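Local coordinates for protein prolyl 4-hydroxylase (Phytophthora capsici LT1534, PDB 6IUQ) that probably hydroxylates proline residues at the C4 position, as an iron(II)- and 2-oxoglutarate-dependent dioxygenase with a double-stranded beta-helix core, at residues A[167-172]-A[228-233]; A[111-116]-A[139-144]; A[119-124]-A[132-137]; A[31-36]-A[207-212]. One frame throughout, in Å; residues are numbered along the deposited sequence.

Interaction 1 (A[167-172]-A[228-233]); sequences KVTCLL and TIWLDG
Lys167 and Val168 both turn their backbone N-H toward a single carbonyl, Leu231 O, and so make a classic beta bulge where two antiparallel strands of the double-stranded beta-helix core pair. The bonds measure 2.8 Å from Lys167 N and 3.1 Å from Val168 N. Lys167 takes up the extra residue with a psi of -52°, and its CB packs against Gly233 N, where glycine brings no side chain of its own. Its ammonium leads elsewhere, to Asp211 and Gln209.

Beyond the bulge the ladder is regular: Leu231 N donates to Val168 O, and Cys170 and Ile229 exchange a pair of backbone bonds. Val168, Cys170, Ile229 and Leu231 are apolar or nearly so, which suits the face they share, where Cys170 and Leu231 meet leucines of helix 118-126; the CB atoms of Cys170 and Ile229 meet at 4.1 Å. Thr169, Leu171, Thr228 and Trp230 fill the other face, on the iron side. Leu171 CD2 comes alongside Thr228 OG1 at 3.3 Å, while Thr228 CG2 lies over one face of the Trp230 indole, toward its rim. With chi1 at -62°, Thr169 brings OG1 round beside its backbone N, to the edge of that indole. Thr169 OG1 and Trp230 NE1 stand 3.0 Å apart, and each is hydrogen-bonded to Asp158 OD2, the carboxylate oxygen of an iron ligand.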
loop_
_atom_site.group_PDB
_atom_site.type_symbol
_atom_site.label_atom_id
_atom_site.label_comp_id
_atom_site.label_asym_id
_atom_site.label_seq_id
_atom_site.Cartn_x
_atom_site.Cartn_y
_atom_site.Cartn_z
ATOM N N LYS A 167 3.252 9.315 0.045
ATOM C CA LYS A 167 2.334 9.640 -1.038
ATOM C C LYS A 167 2.026 8.399 -1.903
ATOM O O LYS A 167 0.870 8.093 -2.139
ATOM C CB LYS A 167 2.919 10.764 -1.906
ATOM C CG LYS A 167 2.015 11.198 -3.062
ATOM C CD LYS A 167 0.660 11.593 -2.503
ATOM C CE LYS A 167 -0.403 11.703 -3.568
ATOM N NZ LYS A 167 -1.516 10.791 -3.201
ATOM N N VAL A 168 3.048 7.703 -2.383
ATOM C CA VAL A 168 2.860 6.487 -3.183
ATOM C C VAL A 168 3.386 5.238 -2.491
ATOM O O VAL A 168 4.517 5.216 -2.014
ATOM C CB VAL A 168 3.568 6.591 -4.557
ATOM C CG1 VAL A 168 3.369 5.301 -5.363
ATOM C CG2 VAL A 168 3.055 7.801 -5.319
ATOM N N THR A 169 2.561 4.198 -2.430
ATOM C CA THR A 169 2.999 2.910 -1.923
ATOM C C THR A 169 3.331 1.979 -3.078
ATOM O O THR A 169 2.554 1.852 -4.021
ATOM C CB THR A 169 1.925 2.252 -1.045
ATOM O OG1 THR A 169 1.664 3.088 0.099
ATOM C CG2 THR A 169 2.388 0.857 -0.613
ATOM N N CYS A 170 4.496 1.340 -3.002
ATOM C CA CYS A 170 4.930 0.430 -4.043
ATOM C C CYS A 170 5.284 -0.918 -3.449
ATOM O O CYS A 170 6.241 -1.043 -2.678
ATOM C CB CYS A 170 6.126 1.000 -4.807
ATOM S SG CYS A 170 6.785 -0.214 -5.990
ATOM N N LEU A 171 4.492 -1.922 -3.803
ATOM C CA LEU A 171 4.659 -3.264 -3.260
ATOM C C LEU A 171 5.195 -4.217 -4.321
ATOM O O LEU A 171 4.624 -4.331 -5.400
ATOM C CB LEU A 171 3.325 -3.771 -2.702
ATOM C CG LEU A 171 2.749 -3.008 -1.490
ATOM C CD1 LEU A 171 1.324 -3.400 -1.228
ATOM C CD2 LEU A 171 3.552 -3.324 -0.255
ATOM N N LEU A 172 6.300 -4.888 -4.018
ATOM C CA LEU A 172 6.805 -5.958 -4.863
ATOM C C LEU A 172 6.634 -7.304 -4.181
ATOM O O LEU A 172 7.218 -7.558 -3.116
ATOM C CB LEU A 172 8.277 -5.750 -5.212
ATOM C CG LEU A 172 8.937 -6.928 -5.960
ATOM C CD1 LEU A 172 8.212 -7.332 -7.229
ATOM C CD2 LEU A 172 10.397 -6.629 -6.271
ATOM N N THR A 228 8.614 -3.425 0.147
ATOM C CA THR A 228 7.823 -2.202 0.069
ATOM C C THR A 228 8.690 -0.975 -0.150
ATOM O O THR A 228 9.665 -0.781 0.543
ATOM C CB THR A 228 6.999 -1.981 1.350
ATOM O OG1 THR A 228 6.239 -3.155 1.631
ATOM C CG2 THR A 228 6.057 -0.786 1.183
ATOM N N ILE A 229 8.320 -0.151 -1.120
ATOM C CA ILE A 229 8.935 1.154 -1.303
ATOM C C ILE A 229 7.872 2.236 -1.124
ATOM O O ILE A 229 6.787 2.167 -1.724
ATOM C CB ILE A 229 9.575 1.296 -2.700
ATOM C CG1 ILE A 229 10.639 0.225 -2.926
ATOM C CG2 ILE A 229 10.177 2.669 -2.878
ATOM C CD1 ILE A 229 11.135 0.157 -4.376
ATOM N N TRP A 230 8.149 3.208 -0.276
ATOM C CA TRP A 230 7.249 4.333 -0.110
ATOM C C TRP A 230 7.907 5.575 -0.640
ATOM O O TRP A 230 9.054 5.852 -0.324
ATOM C CB TRP A 230 6.877 4.540 1.350
ATOM C CG TRP A 230 5.793 3.646 1.837
ATOM C CD1 TRP A 230 4.471 3.698 1.497
ATOM C CD2 TRP A 230 5.923 2.589 2.782
ATOM N NE1 TRP A 230 3.767 2.715 2.154
ATOM C CE2 TRP A 230 4.633 2.025 2.961
ATOM C CE3 TRP A 230 7.007 2.049 3.497
ATOM C CZ2 TRP A 230 4.395 0.949 3.822
ATOM C CZ3 TRP A 230 6.768 0.970 4.358
ATOM C CH2 TRP A 230 5.464 0.437 4.512
ATOM N N LEU A 231 7.172 6.332 -1.444
ATOM C CA LEU A 231 7.670 7.603 -1.941
ATOM C C LEU A 231 6.943 8.759 -1.266
ATOM O O LEU A 231 5.706 8.824 -1.294
ATOM C CB LEU A 231 7.516 7.648 -3.462
ATOM C CG LEU A 231 8.261 6.501 -4.164
ATOM C CD1 LEU A 231 8.241 6.658 -5.659
ATOM C CD2 LEU A 231 9.719 6.351 -3.637
ATOM N N ASP A 232 7.687 9.663 -0.634
ATOM C CA ASP A 232 7.049 10.800 0.049
ATOM C C ASP A 232 6.653 11.936 -0.893
ATOM O O ASP A 232 7.275 12.147 -1.923
ATOM C CB ASP A 232 7.956 11.373 1.135
ATOM C CG ASP A 232 8.235 10.390 2.254
ATOM O OD1 ASP A 232 7.527 9.348 2.384
ATOM O OD2 ASP A 232 9.177 10.681 3.024
ATOM N N GLY A 233 5.608 12.671 -0.522
ATOM C CA GLY A 233 5.183 13.829 -1.281
ATOM C C GLY A 233 5.279 15.082 -0.426
ATOM O O GLY A 233 4.953 15.057 0.767
#

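Interaction 2 (A[111-116]-A[139-144]); sequences DALFHS and RTLKLQ
Arg139 reaches from the start of its strand to the end of helix 108-115, where its NH1 donates to Phe114 O at 2.8 Å. The bond is bent (135° at the hydrogen), yet NH1 lies in the carbonyl plane and the oxygen close to the guanidinium plane. Carbonyls in the last turn of a helix carry partial negative charge, so a cation suits this place and would probably be stabilised by it. With chi1 at 83° and chi2 extended, CD lies over one face of the Phe114 ring, 4.1 Å above its plane and toward the rim; the bend at chi3 (55°) then turns the guanidinium to the carbonyl. The guanidinium carbon itself is farther off, with CZ 5.6 Å from the centroid of the Phe114 ring, at most a weak cation-pi attraction. NH2 has a weak bond to Phe134 O.

Thr140 turns its side chain from the helix, toward Asp97. Leu141 turns back: its CB meets the edge of the same phenyl ring, 4.1 Å from Phe114 CD1. Its CD1 slips against the helix backbone, 3.8 Å from Phe114 CA, and also touches Leu113 CG at 4.4 Å. A branched apolar side chain fits this angle between ring and helix. Farther on, Lys142 and Gln144 both bind Glu95, whereas Leu143 packs on Met56 and Leu59 of helix 46-61.

The segment axes of helix 111-115 and strand 139-144 run roughly antiparallel and approach to 9.8 Å, and strand 139-146 lies in the main sheet between strands 94-97 and 224-232.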
loop_
_atom_site.group_PDB
_atom_site.type_symbol
_atom_site.label_atom_id
_atom_site.label_comp_id
_atom_site.label_asym_id
_atom_site.label_seq_id
_atom_site.Cartn_x
_atom_site.Cartn_y
_atom_site.Cartn_z
ATOM N N ASP A 111 20.719 -3.228 -2.890
ATOM C CA ASP A 111 21.357 -1.920 -2.805
ATOM C C ASP A 111 21.104 -1.127 -4.087
ATOM O O ASP A 111 20.743 0.041 -4.043
ATOM C CB ASP A 111 22.858 -2.072 -2.546
ATOM C CG ASP A 111 23.544 -0.745 -2.213
ATOM O OD1 ASP A 111 22.849 0.298 -2.097
ATOM O OD2 ASP A 111 24.789 -0.751 -2.053
ATOM N N ALA A 112 21.283 -1.769 -5.232
ATOM C CA ALA A 112 20.964 -1.156 -6.518
ATOM C C ALA A 112 19.484 -0.791 -6.635
ATOM O O ALA A 112 19.131 0.214 -7.253
ATOM C CB ALA A 112 21.355 -2.085 -7.656
ATOM N N LEU A 113 18.609 -1.602 -6.054
ATOM C CA LEU A 113 17.195 -1.248 -6.091
ATOM C C LEU A 113 16.981 -0.023 -5.216
ATOM O O LEU A 113 16.228 0.857 -5.572
ATOM C CB LEU A 113 16.294 -2.397 -5.638
ATOM C CG LEU A 113 14.796 -2.056 -5.748
ATOM C CD1 LEU A 113 14.453 -1.462 -7.117
ATOM C CD2 LEU A 113 13.914 -3.265 -5.464
ATOM N N PHE A 114 17.678 0.050 -4.090
ATOM C CA PHE A 114 17.532 1.205 -3.214
ATOM C C PHE A 114 17.943 2.497 -3.921
ATOM O O PHE A 114 17.316 3.518 -3.743
ATOM C CB PHE A 114 18.351 1.038 -1.935
ATOM C CG PHE A 114 18.291 2.234 -1.021
ATOM C CD1 PHE A 114 17.306 2.326 -0.047
ATOM C CD2 PHE A 114 19.214 3.270 -1.134
ATOM C CE1 PHE A 114 17.243 3.426 0.799
ATOM C CE2 PHE A 114 19.147 4.375 -0.301
ATOM C CZ PHE A 114 18.165 4.451 0.668
ATOM N N HIS A 115 18.987 2.433 -4.734
ATOM C CA HIS A 115 19.526 3.609 -5.405
ATOM C C HIS A 115 18.861 3.901 -6.738
ATOM O O HIS A 115 19.055 4.960 -7.330
ATOM C CB HIS A 115 21.038 3.438 -5.618
ATOM C CG HIS A 115 21.843 3.674 -4.377
ATOM N ND1 HIS A 115 22.493 2.663 -3.706
ATOM C CD2 HIS A 115 22.089 4.811 -3.682
ATOM C CE1 HIS A 115 23.118 3.171 -2.656
ATOM N NE2 HIS A 115 22.884 4.470 -2.619
ATOM N N SER A 116 18.077 2.959 -7.226
ATOM C CA SER A 116 17.376 3.179 -8.482
ATOM C C SER A 116 16.368 4.327 -8.376
ATOM O O SER A 116 15.680 4.480 -7.364
ATOM C CB SER A 116 16.676 1.896 -8.924
ATOM O OG SER A 116 15.690 2.200 -9.883
ATOM N N ARG A 139 12.483 8.471 0.895
ATOM C CA ARG A 139 12.111 7.158 0.386
ATOM C C ARG A 139 12.388 6.181 1.524
ATOM O O ARG A 139 13.306 6.386 2.322
ATOM C CB ARG A 139 12.896 6.769 -0.889
ATOM C CG ARG A 139 14.276 6.182 -0.587
ATOM C CD ARG A 139 15.132 5.959 -1.823
ATOM N NE ARG A 139 15.280 7.176 -2.622
ATOM C CZ ARG A 139 16.153 7.303 -3.617
ATOM N NH1 ARG A 139 16.954 6.292 -3.907
ATOM N NH2 ARG A 139 16.239 8.434 -4.319
ATOM N N THR A 140 11.574 5.140 1.616
ATOM C CA THR A 140 11.782 4.076 2.589
ATOM C C THR A 140 11.720 2.779 1.838
ATOM O O THR A 140 10.807 2.582 1.043
ATOM C CB THR A 140 10.699 4.062 3.713
ATOM O OG1 THR A 140 10.841 5.208 4.555
ATOM C CG2 THR A 140 10.801 2.799 4.562
ATOM N N LEU A 141 12.661 1.883 2.086
ATOM C CA LEU A 141 12.591 0.568 1.477
ATOM C C LEU A 141 12.537 -0.481 2.577
ATOM O O LEU A 141 13.516 -0.712 3.283
ATOM C CB LEU A 141 13.785 0.340 0.548
ATOM C CG LEU A 141 13.668 -0.791 -0.468
ATOM C CD1 LEU A 141 14.383 -0.379 -1.755
ATOM C CD2 LEU A 141 14.218 -2.094 0.080
ATOM N N LYS A 142 11.385 -1.118 2.723
ATOM C CA LYS A 142 11.187 -2.076 3.806
ATOM C C LYS A 142 11.041 -3.512 3.271
ATOM O O LYS A 142 10.352 -3.751 2.277
ATOM C CB LYS A 142 9.965 -1.674 4.640
ATOM C CG LYS A 142 9.683 -2.571 5.833
ATOM C CD LYS A 142 8.551 -2.044 6.733
ATOM C CE LYS A 142 7.149 -2.461 6.235
ATOM N NZ LYS A 142 6.919 -3.948 6.121
ATOM N N LEU A 143 11.723 -4.453 3.920
ATOM C CA LEU A 143 11.550 -5.869 3.640
ATOM C C LEU A 143 10.696 -6.503 4.727
ATOM O O LEU A 143 10.849 -6.187 5.902
ATOM C CB LEU A 143 12.896 -6.579 3.550
ATOM C CG LEU A 143 13.935 -5.968 2.616
ATOM C CD1 LEU A 143 15.200 -6.806 2.631
ATOM C CD2 LEU A 143 13.374 -5.851 1.204
ATOM N N GLN A 144 9.790 -7.393 4.334
ATOM C CA GLN A 144 8.903 -8.028 5.292
ATOM C C GLN A 144 8.752 -9.517 5.039
ATOM O O GLN A 144 8.470 -9.942 3.919
ATOM C CB GLN A 144 7.527 -7.374 5.270
ATOM C CG GLN A 144 6.520 -8.078 6.163
ATOM C CD GLN A 144 5.183 -7.374 6.228
ATOM O OE1 GLN A 144 4.246 -7.733 5.509
ATOM N NE2 GLN A 144 5.081 -6.370 7.097
#

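Interaction 3 (A[119-124]-A[132-137]); sequences LLQALT and LQFSTS
The phenyl ring of Phe134 lies against helix 118-126: Thr124 OG1 sits at its edge near the ring plane, 3.7 Å from Phe134 CZ, while Leu120 CB comes in obliquely, 3.6 Å from Phe134 CE2. Gln121 touches the same corner more loosely. The phenylalanine itself is largely exposed, though its ring end bends in to the helix and lies against the turn between Leu120 and Thr124.

That turn is closed by a second bond. With chi1 at 55°, Thr124 OG1 stands between the backbone N and carbonyl carbon and donates to Leu120 O at 2.7 Å. Thr124 N reaches the same oxygen from the opposite face of its plane, so two donors grip one carbonyl and the rotation of the threonine is fixed. Its methyl group, CG2, is then left to pack on Leu132 CB at 3.9 Å.

Leu132 is the buried plug of the loop. Its CD1 presses on Leu123 CB at 3.6 Å, and its CB touches Leu120 CD2 at 4.0 Å. Leu120 and Leu123 continue inward to Leu231 of the main sheet, which explains their apolar character.

No hydrogen bond spans the two segments. The loop is held to the helix by dispersion and the burial of leucine branches, while the threonine hydroxyl satisfies its proton within the helix.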
loop_
_atom_site.group_PDB
_atom_site.type_symbol
_atom_site.label_atom_id
_atom_site.label_comp_id
_atom_site.label_asym_id
_atom_site.label_seq_id
_atom_site.Cartn_x
_atom_site.Cartn_y
_atom_site.Cartn_z
ATOM N N LEU A 119 11.490 4.493 -10.771
ATOM C CA LEU A 119 10.150 4.696 -10.273
ATOM C C LEU A 119 9.876 6.176 -10.041
ATOM O O LEU A 119 8.870 6.703 -10.499
ATOM C CB LEU A 119 9.961 3.894 -8.991
ATOM C CG LEU A 119 8.576 3.695 -8.389
ATOM C CD1 LEU A 119 7.534 3.331 -9.461
ATOM C CD2 LEU A 119 8.700 2.597 -7.352
ATOM N N LEU A 120 10.796 6.843 -9.347
ATOM C CA LEU A 120 10.684 8.273 -9.094
ATOM C C LEU A 120 10.609 9.060 -10.390
ATOM O O LEU A 120 9.832 9.994 -10.484
ATOM C CB LEU A 120 11.868 8.765 -8.242
ATOM C CG LEU A 120 11.707 8.591 -6.726
ATOM C CD1 LEU A 120 12.994 8.875 -5.981
ATOM C CD2 LEU A 120 10.621 9.520 -6.229
ATOM N N GLN A 121 11.408 8.680 -11.387
ATOM C CA GLN A 121 11.435 9.410 -12.653
ATOM C C GLN A 121 10.104 9.280 -13.397
ATOM O O GLN A 121 9.542 10.276 -13.827
ATOM C CB GLN A 121 12.580 8.915 -13.554
ATOM C CG GLN A 121 13.981 9.393 -13.182
ATOM C CD GLN A 121 15.073 8.800 -14.092
ATOM O OE1 GLN A 121 14.956 8.799 -15.319
ATOM N NE2 GLN A 121 16.133 8.288 -13.481
ATOM N N ALA A 122 9.604 8.053 -13.550
ATOM C CA ALA A 122 8.353 7.833 -14.273
ATOM C C ALA A 122 7.228 8.577 -13.613
ATOM O O ALA A 122 6.507 9.326 -14.273
ATOM C CB ALA A 122 8.023 6.361 -14.362
ATOM N N LEU A 123 7.094 8.408 -12.302
ATOM C CA LEU A 123 6.007 9.074 -11.582
ATOM C C LEU A 123 6.122 10.597 -11.653
ATOM O O LEU A 123 5.127 11.268 -11.885
ATOM C CB LEU A 123 5.959 8.598 -10.120
ATOM C CG LEU A 123 5.491 7.133 -9.996
ATOM C CD1 LEU A 123 5.796 6.536 -8.626
ATOM C CD2 LEU A 123 3.990 6.992 -10.349
ATOM N N THR A 124 7.318 11.155 -11.475
ATOM C CA THR A 124 7.425 12.612 -11.515
ATOM C C THR A 124 7.249 13.135 -12.943
ATOM O O THR A 124 6.816 14.259 -13.125
ATOM C CB THR A 124 8.760 13.135 -10.920
ATOM O OG1 THR A 124 9.865 12.508 -11.569
ATOM C CG2 THR A 124 8.831 12.850 -9.411
ATOM N N LEU A 132 6.872 14.381 -5.760
ATOM C CA LEU A 132 7.665 13.351 -5.097
ATOM C C LEU A 132 9.123 13.797 -4.949
ATOM O O LEU A 132 9.621 14.624 -5.708
ATOM C CB LEU A 132 7.573 12.026 -5.866
ATOM C CG LEU A 132 6.163 11.453 -6.003
ATOM C CD1 LEU A 132 6.174 10.203 -6.862
ATOM C CD2 LEU A 132 5.504 11.179 -4.633
ATOM N N GLN A 133 9.801 13.239 -3.959
ATOM C CA GLN A 133 11.127 13.691 -3.604
ATOM C C GLN A 133 12.216 12.664 -3.910
ATOM O O GLN A 133 12.068 11.474 -3.625
ATOM C CB GLN A 133 11.160 14.049 -2.123
ATOM C CG GLN A 133 10.102 15.065 -1.668
ATOM C CD GLN A 133 10.421 16.462 -2.124
ATOM O OE1 GLN A 133 9.790 16.991 -3.040
ATOM N NE2 GLN A 133 11.421 17.068 -1.500
ATOM N N PHE A 134 13.327 13.144 -4.462
ATOM C CA PHE A 134 14.445 12.293 -4.813
ATOM C C PHE A 134 15.424 12.044 -3.665
ATOM O O PHE A 134 16.220 11.101 -3.699
ATOM C CB PHE A 134 15.169 12.890 -6.001
ATOM C CG PHE A 134 14.449 12.689 -7.306
ATOM C CD1 PHE A 134 13.517 13.610 -7.748
ATOM C CD2 PHE A 134 14.707 11.573 -8.090
ATOM C CE1 PHE A 134 12.856 13.433 -8.961
ATOM C CE2 PHE A 134 14.046 11.386 -9.303
ATOM C CZ PHE A 134 13.119 12.311 -9.740
ATOM N N SER A 135 15.353 12.871 -2.634
ATOM C CA SER A 135 16.283 12.743 -1.526
ATOM C C SER A 135 16.131 11.373 -0.875
ATOM O O SER A 135 15.031 10.830 -0.821
ATOM C CB SER A 135 16.064 13.867 -0.505
ATOM O OG SER A 135 16.702 13.550 0.720
ATOM N N THR A 136 17.227 10.812 -0.383
ATOM C CA THR A 136 17.185 9.467 0.169
ATOM C C THR A 136 16.448 9.472 1.491
ATOM O O THR A 136 16.078 8.419 2.015
ATOM C CB THR A 136 18.595 8.865 0.368
ATOM O OG1 THR A 136 19.419 9.781 1.097
ATOM C CG2 THR A 136 19.252 8.548 -0.976
ATOM N N SER A 137 16.235 10.669 2.023
ATOM C CA SER A 137 15.498 10.846 3.265
ATOM C C SER A 137 14.001 10.646 3.047
ATOM O O SER A 137 13.268 10.327 3.988
ATOM C CB SER A 137 15.759 12.240 3.847
ATOM O OG SER A 137 17.089 12.345 4.326
#

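Interaction 4 (A[31-36]-A[207-212]); sequences QLDDKG and LFQSDW
The junction where helix 26-35 ends and the chain enters edge strand 37-40 rests here on the end of strand 204-209, its neighbour in the main sheet. Gln209 N donates to Gly36 O at 3.0 Å, and the same oxygen touches Phe208 CB at 3.3 Å. Gly36 leaves the helix with a positive phi of 103°, a conformation natural to glycine, and the Trp212 ring fills the place where a side chain would stand: Trp212 CZ3 is 3.4 Å from Gly36 CA.

Chi1 (-50°) sets Gln209 CG over one face of the Trp212 indole, toward its rim, and the bend at chi2 (-81°) turns the amide so that NE2 donates to Leu32 O at 3.0 Å. That donor sits above the carbonyl plane, though Leu32 O itself lies in the plane of the Gln209 amide. The amide has further partners: NE2 meets Tyr130 OH, and OE1 meets Lys167. Asp33 O is at the indole edge, 3.6 Å from Trp212 CH2. Leu32 CD1 packs on Phe208 CA at 3.7 Å.

Phe208 points the other way, against the iron ligand His215. A helix outside and the metal within, on either side of a sheet strand, are typical of the double-stranded beta-helix fold.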
loop_
_atom_site.group_PDB
_atom_site.type_symbol
_atom_site.label_atom_id
_atom_site.label_comp_id
_atom_site.label_asym_id
_atom_site.label_seq_id
_atom_site.Cartn_x
_atom_site.Cartn_y
_atom_site.Cartn_z
ATOM N N GLN A 31 -3.852 5.270 -14.523
ATOM C CA GLN A 31 -4.722 4.398 -13.741
ATOM C C GLN A 31 -4.518 4.611 -12.246
ATOM O O GLN A 31 -5.479 4.658 -11.481
ATOM C CB GLN A 31 -4.498 2.929 -14.079
ATOM C CG GLN A 31 -5.692 2.083 -13.631
ATOM C CD GLN A 31 -5.472 0.588 -13.728
ATOM O OE1 GLN A 31 -5.263 0.045 -14.826
ATOM N NE2 GLN A 31 -5.540 -0.100 -12.572
ATOM N N LEU A 32 -3.256 4.730 -11.836
ATOM C CA LEU A 32 -2.936 4.984 -10.442
ATOM C C LEU A 32 -3.642 6.251 -9.985
ATOM O O LEU A 32 -4.312 6.281 -8.948
ATOM C CB LEU A 32 -1.421 5.105 -10.257
ATOM C CG LEU A 32 -0.961 5.691 -8.923
ATOM C CD1 LEU A 32 -1.385 4.775 -7.773
ATOM C CD2 LEU A 32 0.559 5.915 -8.918
ATOM N N ASP A 33 -3.518 7.293 -10.788
ATOM C CA ASP A 33 -4.129 8.562 -10.461
ATOM C C ASP A 33 -5.663 8.521 -10.472
ATOM O O ASP A 33 -6.312 9.160 -9.647
ATOM C CB ASP A 33 -3.655 9.625 -11.429
ATOM C CG ASP A 33 -4.082 11.000 -11.011
ATOM O OD1 ASP A 33 -3.774 11.383 -9.858
ATOM O OD2 ASP A 33 -4.732 11.686 -11.825
ATOM N N ASP A 34 -6.245 7.776 -11.404
ATOM C CA ASP A 34 -7.700 7.723 -11.526
ATOM C C ASP A 34 -8.317 6.735 -10.524
ATOM O O ASP A 34 -9.141 7.116 -9.679
ATOM C CB ASP A 34 -8.093 7.355 -12.963
ATOM C CG ASP A 34 -9.570 7.008 -13.103
ATOM O OD1 ASP A 34 -10.400 7.692 -12.475
ATOM O OD2 ASP A 34 -9.902 6.048 -13.840
ATOM N N LYS A 35 -7.900 5.476 -10.603
ATOM C CA LYS A 35 -8.492 4.423 -9.791
ATOM C C LYS A 35 -7.937 4.375 -8.360
ATOM O O LYS A 35 -8.595 3.881 -7.459
ATOM C CB LYS A 35 -8.296 3.060 -10.482
ATOM C CG LYS A 35 -8.920 3.020 -11.860
ATOM C CD LYS A 35 -9.814 1.812 -12.048
ATOM C CE LYS A 35 -11.054 2.170 -12.881
ATOM N NZ LYS A 35 -12.346 1.743 -12.237
ATOM N N GLY A 36 -6.732 4.892 -8.155
ATOM C CA GLY A 36 -6.149 4.919 -6.826
ATOM C C GLY A 36 -5.102 3.838 -6.637
ATOM O O GLY A 36 -4.316 3.878 -5.703
ATOM N N LEU A 207 0.975 -0.533 -7.075
ATOM C CA LEU A 207 1.161 0.854 -6.690
ATOM C C LEU A 207 -0.183 1.323 -6.243
ATOM O O LEU A 207 -1.183 1.012 -6.908
ATOM C CB LEU A 207 1.639 1.737 -7.840
ATOM C CG LEU A 207 2.862 1.306 -8.644
ATOM C CD1 LEU A 207 3.139 2.316 -9.720
ATOM C CD2 LEU A 207 4.075 1.127 -7.747
ATOM N N PHE A 208 -0.223 2.047 -5.124
ATOM C CA PHE A 208 -1.447 2.721 -4.748
ATOM C C PHE A 208 -1.201 4.018 -3.953
ATOM O O PHE A 208 -0.081 4.323 -3.563
ATOM C CB PHE A 208 -2.378 1.739 -4.008
ATOM C CG PHE A 208 -1.836 1.147 -2.723
ATOM C CD1 PHE A 208 -1.875 1.867 -1.530
ATOM C CD2 PHE A 208 -1.435 -0.179 -2.672
ATOM C CE1 PHE A 208 -1.433 1.294 -0.324
ATOM C CE2 PHE A 208 -0.996 -0.751 -1.471
ATOM C CZ PHE A 208 -1.010 -0.007 -0.285
ATOM N N GLN A 209 -2.256 4.799 -3.772
ATOM C CA GLN A 209 -2.165 6.081 -3.075
ATOM C C GLN A 209 -2.016 5.871 -1.571
ATOM O O GLN A 209 -2.896 5.310 -0.941
ATOM C CB GLN A 209 -3.407 6.923 -3.362
ATOM C CG GLN A 209 -3.751 7.029 -4.862
ATOM C CD GLN A 209 -2.899 8.078 -5.578
ATOM O OE1 GLN A 209 -2.174 8.852 -4.938
ATOM N NE2 GLN A 209 -2.961 8.091 -6.909
ATOM N N SER A 210 -0.912 6.314 -0.987
ATOM C CA SER A 210 -0.733 6.130 0.444
ATOM C C SER A 210 -1.790 6.908 1.254
ATOM O O SER A 210 -2.264 6.403 2.280
ATOM C CB SER A 210 0.679 6.530 0.864
ATOM O OG SER A 210 1.648 5.871 0.031
ATOM N N ASP A 211 -2.188 8.103 0.793
ATOM C CA ASP A 211 -3.110 8.926 1.581
ATOM C C ASP A 211 -4.593 8.800 1.221
ATOM O O ASP A 211 -5.429 9.366 1.929
ATOM C CB ASP A 211 -2.720 10.400 1.518
ATOM C CG ASP A 211 -2.479 10.880 0.114
ATOM O OD1 ASP A 211 -2.380 10.036 -0.808
ATOM O OD2 ASP A 211 -2.375 12.107 -0.065
ATOM N N TRP A 212 -4.957 8.074 0.169
ATOM C CA TRP A 212 -6.388 7.814 -0.012
ATOM C C TRP A 212 -6.777 6.448 -0.549
ATOM O O TRP A 212 -7.819 6.324 -1.185
ATOM C CB TRP A 212 -7.039 8.884 -0.899
ATOM C CG TRP A 212 -6.429 9.258 -2.221
ATOM C CD1 TRP A 212 -5.482 10.232 -2.441
ATOM C CD2 TRP A 212 -6.794 8.763 -3.519
ATOM N NE1 TRP A 212 -5.215 10.339 -3.782
ATOM C CE2 TRP A 212 -6.002 9.453 -4.469
ATOM C CE3 TRP A 212 -7.687 7.783 -3.970
ATOM C CZ2 TRP A 212 -6.092 9.210 -5.849
ATOM C CZ3 TRP A 212 -7.783 7.547 -5.340
ATOM C CH2 TRP A 212 -6.984 8.259 -6.267
#

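Interaction 1 lies at the heart of the main sheet, and the others gather round it. Interaction 2 continues the sheet on one side, with Thr228 N bonded to Lys142 O at 2.8 Å; on the other side strand 204-209 of interaction 4 pairs with strand 166-173, and Lys167 NZ adds a 2.7 Å salt bridge to Asp211 OD1. Interaction 3 packs on the face away from iron, Leu120 CD2 lying 3.8 Å from Leu231 CD1, and meets interaction 4 through Leu123 CD2 and Leu32 CD2 at 3.9 Å. Interactions 2 and 4 do not touch, their nearest atoms being about 10 Å apart. The side chains of Trp230 and Phe208 each lie about 5 Å from the iron.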